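Local coordinates for hypothetical protein (Vibrio cholerae, PDB 1XPJ), which is of unknown function but is probably a hydrolase of the haloacid dehalogenase superfamily, perhaps acting in capsular polysaccharide biosynthesis, at residues 11-16 / 21-26; 47-52 / 63-68. All blocks are in the same frame, centred on the assembly; numbering follows the deposited sequence. Where two conformers were deposited one is given.

Contact 1. Residues 11-16 / 21-26; sequences TLTQAN and RNVLPR
Asn16 and Gln14 reach across to the backbone of Val23-Pro25 from one short loop arm, and each uses its amide differently. Asn16 turns its side chain back over its own backbone, CG lying between N and the carbonyl carbon (chi1 56°), which brings OD1 to 3.0 Å from Leu24 N. That donor lies in the carbonyl plane on a lone pair, and the bond is nearly straight at 164°. The other end of the amide, ND2, gives a hydrogen to a water that in turn donates to Asn22 O, while Leu24 CG packs 3.6 Å from ND2, its side chain crossing that of Asn16 at about a right angle.

Gln14 is extended beyond CG and runs past Leu24 CB. Its NE2 meets Pro25 O at 2.9 Å, but the donor stands above the carbonyl plane and the bond is bent to 136°. The aliphatic parts of Gln14 and Arg26 touch, CG to CG at 3.8 Å, whereas their flat ends lie nearly perpendicular without meeting. Arg26 keeps its methylenes against the backbone, with CD 3.4 Å from Thr11 O; a bend at chi3 carries the guanidinium onward, where NH1 bonds to Gly10 O. On the inner side Thr13 CB abuts Val23 CG1 at 3.8 Å, the two side chains crossing squarely, and Trp72 packs on Thr13.

The loop takes in Thr11, the last residue of a probable HAD-type DxDx(T/V) motif, and delivers Arg26 to the N-cap of helix 27-38. Two near-straight backbone bonds, Arg26 N to Leu12 O and Gln14 N to Leu24 O, flank the single bridge between Thr13 and Pro25. With the well-aligned Asn16 amide they probably do most to close the loop, the bent Gln14 bond being the poorer of the set.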
ATOM      1  N   THR A  11       8.437  18.630 -10.202  1.00 23.37           N
ATOM      2  CA  THR A  11       9.622  18.726  -9.353  1.00 24.16           C
ATOM      3  C   THR A  11      10.835  18.329 -10.158  1.00 24.06           C
ATOM      4  O   THR A  11      11.802  19.081 -10.233  1.00 24.59           O
ATOM      5  CB  THR A  11       9.484  17.795  -8.121  1.00 24.39           C
ATOM      6  OG1 THR A  11       8.538  18.364  -7.220  1.00 25.96           O
ATOM      7  CG2 THR A  11      10.777  17.754  -7.289  1.00 24.82           C
ATOM      8  N   LEU A  12      10.783  17.141 -10.759  1.00 23.55           N
ATOM      9  CA  LEU A  12      11.845  16.702 -11.653  1.00 23.31           C
ATOM     10  C   LEU A  12      11.533  17.054 -13.118  1.00 23.34           C
ATOM     11  O   LEU A  12      12.423  16.999 -13.965  1.00 23.40           O
ATOM     12  CB  LEU A  12      12.093  15.204 -11.482  1.00 23.10           C
ATOM     13  CG  LEU A  12      13.141  14.739 -10.464  0.50 23.43           C
ATOM     14  CD1 LEU A  12      13.453  15.788  -9.411  0.50 23.84           C
ATOM     15  CD2 LEU A  12      12.724  13.431  -9.802  0.50 23.62           C
ATOM     16  N   THR A  13      10.277  17.431 -13.396  1.00 22.96           N
ATOM     17  CA  THR A  13       9.828  17.770 -14.750  1.00 22.76           C
ATOM     18  C   THR A  13       9.259  19.193 -14.831  1.00 22.46           C
ATOM     19  O   THR A  13       8.775  19.737 -13.830  1.00 22.29           O
ATOM     20  CB  THR A  13       8.783  16.731 -15.324  1.00 22.99           C
ATOM     21  OG1 THR A  13       7.453  17.090 -14.924  1.00 22.55           O
ATOM     22  CG2 THR A  13       8.970  15.313 -14.751  1.00 23.02           C
ATOM     23  N   GLN A  14       9.318  19.776 -16.028  1.00 21.48           N
ATOM     24  CA  GLN A  14       8.771  21.099 -16.282  1.00 21.41           C
ATOM     25  C   GLN A  14       7.281  21.041 -16.582  1.00 21.37           C
ATOM     26  O   GLN A  14       6.645  22.078 -16.830  1.00 21.16           O
ATOM     27  CB  GLN A  14       9.506  21.757 -17.452  1.00 21.42           C
ATOM     28  CG  GLN A  14      10.970  22.047 -17.168  1.00 22.52           C
ATOM     29  CD  GLN A  14      11.688  22.728 -18.313  1.00 22.96           C
ATOM     30  OE1 GLN A  14      11.066  23.359 -19.165  1.00 23.75           O
ATOM     31  NE2 GLN A  14      13.006  22.607 -18.330  1.00 23.45           N
ATOM     32  N   ALA A  15       6.735  19.824 -16.597  1.00 21.33           N
ATOM     33  CA  ALA A  15       5.315  19.600 -16.866  1.00 21.77           C
ATOM     34  C   ALA A  15       4.795  20.342 -18.097  1.00 21.63           C
ATOM     35  O   ALA A  15       3.700  20.873 -18.074  1.00 21.86           O
ATOM     36  CB  ALA A  15       4.471  19.961 -15.629  1.00 21.81           C
ATOM     37  N   ASN A  16       5.581  20.372 -19.164  1.00 21.80           N
ATOM     38  CA  ASN A  16       5.219  21.116 -20.375  1.00 22.26           C
ATOM     39  C   ASN A  16       4.300  20.338 -21.321  1.00 22.42           C
ATOM     40  O   ASN A  16       3.709  20.920 -22.234  1.00 22.59           O
ATOM     41  CB  ASN A  16       6.485  21.548 -21.134  1.00 21.90           C
ATOM     42  CG  ASN A  16       7.393  20.367 -21.467  1.00 21.09           C
ATOM     43  OD1 ASN A  16       7.820  19.623 -20.573  1.00 17.99           O
ATOM     44  ND2 ASN A  16       7.677  20.183 -22.752  1.00 19.26           N
ATOM     45  N   ARG A  21       6.729  10.340 -21.640  1.00 21.42           N
ATOM     46  CA  ARG A  21       7.915   9.936 -22.367  1.00 21.41           C
ATOM     47  C   ARG A  21       8.831  11.102 -22.703  1.00 21.12           C
ATOM     48  O   ARG A  21      10.024  11.020 -22.610  1.00 21.06           O
ATOM     49  CB  ARG A  21       7.513   9.185 -23.626  1.00 21.45           C
ATOM     50  CG  ARG A  21       8.238   7.840 -23.689  1.00 22.27           C
ATOM     51  CD  ARG A  21       8.028   7.111 -25.009  1.00 23.28           C
ATOM     52  NE  ARG A  21       6.967   6.114 -24.876  1.00 25.25           N
ATOM     53  CZ  ARG A  21       7.218   5.056 -24.087  1.00 26.25           C
ATOM     54  NH1 ARG A  21       8.370   4.977 -23.439  1.00 26.29           N
ATOM     55  NH2 ARG A  21       6.370   4.023 -24.075  1.00 26.86           N
ATOM     56  N   ASN A  22       8.232  12.199 -23.161  1.00 20.62           N
ATOM     57  CA  ASN A  22       8.959  13.307 -23.751  1.00 20.06           C
ATOM     58  C   ASN A  22       8.922  14.620 -22.966  1.00 20.10           C
ATOM     59  O   ASN A  22       9.254  15.685 -23.471  1.00 19.60           O
ATOM     60  CB  ASN A  22       8.369  13.483 -25.158  1.00 19.47           C
ATOM     61  CG  ASN A  22       8.858  12.363 -26.044  1.00 19.02           C
ATOM     62  OD1 ASN A  22      10.053  12.242 -26.324  1.00 17.86           O
ATOM     63  ND2 ASN A  22       7.913  11.519 -26.488  1.00 18.63           N
ATOM     64  N   VAL A  23       8.535  14.458 -21.689  1.00 20.22           N
ATOM     65  CA  VAL A  23       8.532  15.721 -20.902  1.00 20.54           C
ATOM     66  C   VAL A  23       9.972  16.270 -20.559  1.00 20.74           C
ATOM     67  O   VAL A  23      10.959  15.569 -20.397  1.00 20.58           O
ATOM     68  CB  VAL A  23       7.608  15.440 -19.697  1.00 20.68           C
ATOM     69  CG1 VAL A  23       8.345  14.763 -18.573  1.00 19.70           C
ATOM     70  CG2 VAL A  23       6.954  16.701 -19.184  1.00 20.61           C
ATOM     71  N   LEU A  24      10.118  17.627 -20.552  1.00 21.19           N
ATOM     72  CA  LEU A  24      11.417  18.223 -20.281  1.00 21.62           C
ATOM     73  C   LEU A  24      11.765  18.181 -18.773  1.00 21.62           C
ATOM     74  O   LEU A  24      10.907  18.299 -17.936  1.00 21.78           O
ATOM     75  CB  LEU A  24      11.402  19.677 -20.708  1.00 21.14           C
ATOM     76  CG  LEU A  24      11.276  19.916 -22.217  1.00 23.02           C
ATOM     77  CD1 LEU A  24      11.174  21.398 -22.606  1.00 22.25           C
ATOM     78  CD2 LEU A  24      12.474  19.363 -22.996  1.00 24.12           C
ATOM     79  N   PRO A  25      13.060  17.846 -18.649  1.00 21.88           N
ATOM     80  CA  PRO A  25      13.731  17.865 -17.331  1.00 22.45           C
ATOM     81  C   PRO A  25      13.959  19.285 -16.738  1.00 23.19           C
ATOM     82  O   PRO A  25      14.310  20.216 -17.442  1.00 23.14           O
ATOM     83  CB  PRO A  25      15.067  17.159 -17.502  1.00 22.65           C
ATOM     84  CG  PRO A  25      15.412  17.297 -18.987  1.00 21.68           C
ATOM     85  CD  PRO A  25      14.028  17.454 -19.665  1.00 21.85           C
ATOM     86  N   ARG A  26      13.763  19.378 -15.400  1.00 23.45           N
ATOM     87  CA  ARG A  26      14.275  20.443 -14.546  1.00 23.36           C
ATOM     88  C   ARG A  26      15.679  20.115 -14.094  1.00 22.93           C
ATOM     89  O   ARG A  26      15.883  19.360 -13.164  1.00 23.00           O
ATOM     90  CB  ARG A  26      13.362  20.626 -13.324  1.00 23.72           C
ATOM     91  CG  ARG A  26      12.044  21.248 -13.618  0.50 24.32           C
ATOM     92  CD  ARG A  26      11.340  21.730 -12.345  0.50 25.33           C
ATOM     93  NE  ARG A  26      11.989  22.935 -11.819  0.50 26.29           N
ATOM     94  CZ  ARG A  26      11.381  23.567 -10.800  0.50 27.65           C
ATOM     95  NH1 ARG A  26      10.239  23.106 -10.317  0.50 27.82           N
ATOM     96  NH2 ARG A  26      11.957  24.642 -10.254  0.50 26.86           N
TER
HETATM   97  O   HOH W   1       9.025  18.168 -24.382  1.00 42.60           O

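Contact 2. Residues 47-52 / 63-68; sequences TARNMR and IHTLPI
The loop that leaves strand 42-47 forms an ST turn followed by a type II beta turn, and its Arg49 and Asn50 meet the junction between helices 58-64 and 66-75. In the first turn Arg49 N donates to Thr47 OG1; in the second, Met51 N donates to Ala48 O, with Asn50 in the left-handed region (phi 68°) at its third position. This backbone course aims the side chains of both Arg49 and Asn50 at Thr65.

The single direct hydrogen bond of the contact runs from Asn50 ND2 to Thr65 OG1, at a short 2.6 Å. The N-H points almost straight at the hydroxyl (166°), which lies almost in the amide plane. While OG1 takes the amide hydrogen, Thr65 CG2, anti to its backbone N, sits against both partners, 3.3 Å from Asn50 ND2 and 3.6 Å from Arg49 CD.

Arg49 is extended as far as CD, then bends at chi3 (-72°), bringing NH1 to the neighbourhood of Ile68 CG2, 4.1 Å away. NH1 also donates to a water at 2.8 Å, which lies at the edge of the guanidinium and in its plane; the same water donates to Thr65 O at 2.7 Å, making an indirect second link. NH2 forms a salt bridge with Asp9 of the probable HAD motif, and Tyr20 makes a cation-pi contact with the group, which probably restrains it in this conformer.

Around this core, Thr47 and Arg49 both touch Ile69 of helix 66-75, Met51 packs on Val58 and Ile61 of helix 58-64, and Thr47 is hydrogen-bonded through its backbone to Leu84 of the adjacent strand 82-85.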
ATOM      1  N   THR A  47       5.359   9.270  -6.404  1.00 22.75           N
ATOM      2  CA  THR A  47       4.517  10.003  -7.349  1.00 22.44           C
ATOM      3  C   THR A  47       3.075   9.534  -7.366  1.00 22.44           C
ATOM      4  O   THR A  47       2.801   8.336  -7.228  1.00 23.09           O
ATOM      5  CB  THR A  47       5.111   9.930  -8.782  1.00 22.62           C
ATOM      6  OG1 THR A  47       4.172  10.471  -9.733  1.00 21.41           O
ATOM      7  CG2 THR A  47       5.276   8.469  -9.225  1.00 23.27           C
ATOM      8  N   ALA A  48       2.163  10.494  -7.543  1.00 22.44           N
ATOM      9  CA  ALA A  48       0.734  10.239  -7.763  1.00 21.52           C
ATOM     10  C   ALA A  48       0.360  10.046  -9.248  1.00 21.45           C
ATOM     11  O   ALA A  48      -0.833   9.951  -9.583  1.00 21.21           O
ATOM     12  CB  ALA A  48      -0.095  11.354  -7.153  1.00 20.55           C
ATOM     13  N   ARG A  49       1.362  10.005 -10.131  1.00 21.21           N
ATOM     14  CA  ARG A  49       1.118   9.930 -11.583  1.00 21.76           C
ATOM     15  C   ARG A  49       0.173   8.801 -11.963  1.00 21.87           C
ATOM     16  O   ARG A  49       0.362   7.670 -11.529  1.00 21.74           O
ATOM     17  CB  ARG A  49       2.428   9.757 -12.361  1.00 21.97           C
ATOM     18  CG  ARG A  49       2.209   9.778 -13.877  0.50 21.88           C
ATOM     19  CD  ARG A  49       3.460   9.527 -14.698  0.50 23.49           C
ATOM     20  NE  ARG A  49       4.400  10.649 -14.668  0.50 23.60           N
ATOM     21  CZ  ARG A  49       5.587  10.643 -15.265  0.50 23.27           C
ATOM     22  NH1 ARG A  49       5.993   9.568 -15.939  0.50 22.28           N
ATOM     23  NH2 ARG A  49       6.375  11.706 -15.183  0.50 21.11           N
ATOM     24  N   ASN A  50      -0.831   9.131 -12.773  1.00 21.58           N
ATOM     25  CA  ASN A  50      -1.863   8.198 -13.224  1.00 22.17           C
ATOM     26  C   ASN A  50      -2.864   7.681 -12.165  1.00 22.58           C
ATOM     27  O   ASN A  50      -3.669   6.780 -12.450  1.00 22.62           O
ATOM     28  CB  ASN A  50      -1.274   7.048 -14.055  1.00 22.42           C
ATOM     29  CG  ASN A  50      -0.820   7.492 -15.439  1.00 23.61           C
ATOM     30  OD1 ASN A  50      -1.177   8.572 -15.921  1.00 26.29           O
ATOM     31  ND2 ASN A  50      -0.052   6.645 -16.094  1.00 24.80           N
ATOM     32  N   MET A  51      -2.822   8.257 -10.964  1.00 22.60           N
ATOM     33  CA  MET A  51      -3.826   7.991  -9.949  1.00 22.72           C
ATOM     34  C   MET A  51      -5.192   8.523 -10.394  1.00 23.22           C
ATOM     35  O   MET A  51      -6.216   7.908 -10.166  1.00 22.81           O
ATOM     36  CB  MET A  51      -3.497   8.550  -8.569  1.00 22.96           C
ATOM     37  CG  MET A  51      -2.356   7.806  -7.880  0.50 23.96           C
ATOM     38  SD  MET A  51      -3.008   6.825  -6.526  0.50 27.74           S
ATOM     39  CE  MET A  51      -3.005   5.218  -7.336  0.50 25.78           C
ATOM     40  N   ARG A  52      -5.197   9.675 -11.065  1.00 23.26           N
ATOM     41  CA  ARG A  52      -6.443  10.228 -11.596  1.00 24.05           C
ATOM     42  C   ARG A  52      -6.975   9.306 -12.700  1.00 23.69           C
ATOM     43  O   ARG A  52      -8.064   8.745 -12.563  1.00 23.71           O
ATOM     44  CB  ARG A  52      -6.254  11.659 -12.108  1.00 23.41           C
ATOM     45  CG  ARG A  52      -7.546  12.430 -12.207  1.00 27.08           C
ATOM     46  CD  ARG A  52      -7.918  12.884 -13.604  1.00 29.66           C
ATOM     47  NE  ARG A  52      -7.414  14.223 -13.897  1.00 31.64           N
ATOM     48  CZ  ARG A  52      -8.067  15.124 -14.633  1.00 33.77           C
ATOM     49  NH1 ARG A  52      -9.264  14.837 -15.154  1.00 33.26           N
ATOM     50  NH2 ARG A  52      -7.522  16.320 -14.847  1.00 33.87           N
ATOM     51  N   ILE A  63       1.493  -1.380 -14.434  1.00 23.66           N
ATOM     52  CA  ILE A  63       1.635  -1.874 -15.811  1.00 24.53           C
ATOM     53  C   ILE A  63       1.963  -0.752 -16.768  1.00 24.59           C
ATOM     54  O   ILE A  63       2.883  -0.863 -17.578  1.00 24.69           O
ATOM     55  CB  ILE A  63       0.343  -2.592 -16.327  1.00 24.44           C
ATOM     56  CG1 ILE A  63      -0.000  -3.834 -15.506  1.00 24.80           C
ATOM     57  CG2 ILE A  63       0.489  -2.987 -17.812  1.00 25.75           C
ATOM     58  CD1 ILE A  63      -1.382  -4.396 -15.846  1.00 23.62           C
ATOM     59  N   HIS A  64       1.189   0.323 -16.690  1.00 25.15           N
ATOM     60  CA  HIS A  64       1.226   1.340 -17.732  1.00 25.32           C
ATOM     61  C   HIS A  64       2.111   2.527 -17.395  1.00 25.17           C
ATOM     62  O   HIS A  64       2.634   3.178 -18.294  1.00 25.66           O
ATOM     63  CB  HIS A  64      -0.191   1.821 -18.023  1.00 25.71           C
ATOM     64  CG  HIS A  64      -1.068   0.767 -18.631  1.00 26.96           C
ATOM     65  ND1 HIS A  64      -2.223   0.318 -18.025  1.00 27.53           N
ATOM     66  CD2 HIS A  64      -0.947   0.064 -19.782  1.00 27.33           C
ATOM     67  CE1 HIS A  64      -2.785  -0.607 -18.787  1.00 28.18           C
ATOM     68  NE2 HIS A  64      -2.028  -0.783 -19.856  1.00 28.08           N
ATOM     69  N   THR A  65       2.267   2.806 -16.099  1.00 24.43           N
ATOM     70  CA  THR A  65       2.950   4.019 -15.630  1.00 23.54           C
ATOM     71  C   THR A  65       4.417   3.804 -15.257  1.00 23.34           C
ATOM     72  O   THR A  65       5.276   4.589 -15.652  1.00 23.49           O
ATOM     73  CB  THR A  65       2.204   4.603 -14.434  1.00 23.28           C
ATOM     74  OG1 THR A  65       0.799   4.629 -14.723  1.00 21.98           O
ATOM     75  CG2 THR A  65       2.573   6.045 -14.245  1.00 22.03           C
ATOM     76  N   LEU A  66       4.697   2.744 -14.502  1.00 23.12           N
ATOM     77  CA  LEU A  66       6.058   2.482 -13.996  1.00 23.00           C
ATOM     78  C   LEU A  66       7.128   2.365 -15.078  1.00 22.56           C
ATOM     79  O   LEU A  66       8.158   3.019 -14.942  1.00 23.96           O
ATOM     80  CB  LEU A  66       6.116   1.291 -13.032  1.00 22.45           C
ATOM     81  CG  LEU A  66       6.323   1.617 -11.544  1.00 25.14           C
ATOM     82  CD1 LEU A  66       6.196   0.323 -10.696  1.00 24.24           C
ATOM     83  CD2 LEU A  66       7.680   2.323 -11.229  1.00 23.05           C
ATOM     84  N   PRO A  67       6.925   1.572 -16.138  1.00 21.79           N
ATOM     85  CA  PRO A  67       7.918   1.505 -17.223  1.00 21.71           C
ATOM     86  C   PRO A  67       8.357   2.868 -17.761  1.00 21.49           C
ATOM     87  O   PRO A  67       9.561   3.080 -17.880  1.00 22.11           O
ATOM     88  CB  PRO A  67       7.212   0.687 -18.315  1.00 21.19           C
ATOM     89  CG  PRO A  67       6.252  -0.171 -17.552  1.00 21.66           C
ATOM     90  CD  PRO A  67       5.782   0.676 -16.396  1.00 21.50           C
ATOM     91  N   ILE A  68       7.419   3.769 -18.041  1.00 21.52           N
ATOM     92  CA  ILE A  68       7.733   5.084 -18.604  1.00 21.44           C
ATOM     93  C   ILE A  68       8.465   5.986 -17.628  1.00 22.13           C
ATOM     94  O   ILE A  68       9.311   6.775 -18.044  1.00 22.42           O
ATOM     95  CB  ILE A  68       6.460   5.769 -19.161  1.00 21.35           C
ATOM     96  CG1 ILE A  68       6.155   5.215 -20.547  1.00 20.77           C
ATOM     97  CG2 ILE A  68       6.608   7.300 -19.250  1.00 20.25           C
ATOM     98  CD1 ILE A  68       4.705   5.364 -20.959  1.00 21.64           C
TER
HETATM   99  O   HOH W   2       4.745   7.135 -16.447  1.00 35.53           O

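In the fold
From the N terminus, strand 3-6 runs into the loop that carries the probable HAD motif. Contact 1 closes that loop across four intervening residues just before helix 27-38. The chain then passes through this helix to strand 42-47, the middle strand of the parallel sheet, and contact 2 closes the next excursion, bringing the loop after this strand against the joint of helices 58-64 and 66-75. The two closures are in series, neither enclosing the other, with centres about 15 Å apart. They meet where Arg21 NH1 lies 3.7 Å from Ile68 CG1, and helix 66-75 supplies part of contact 2 and touches contact 1 through Glu71 and Trp72.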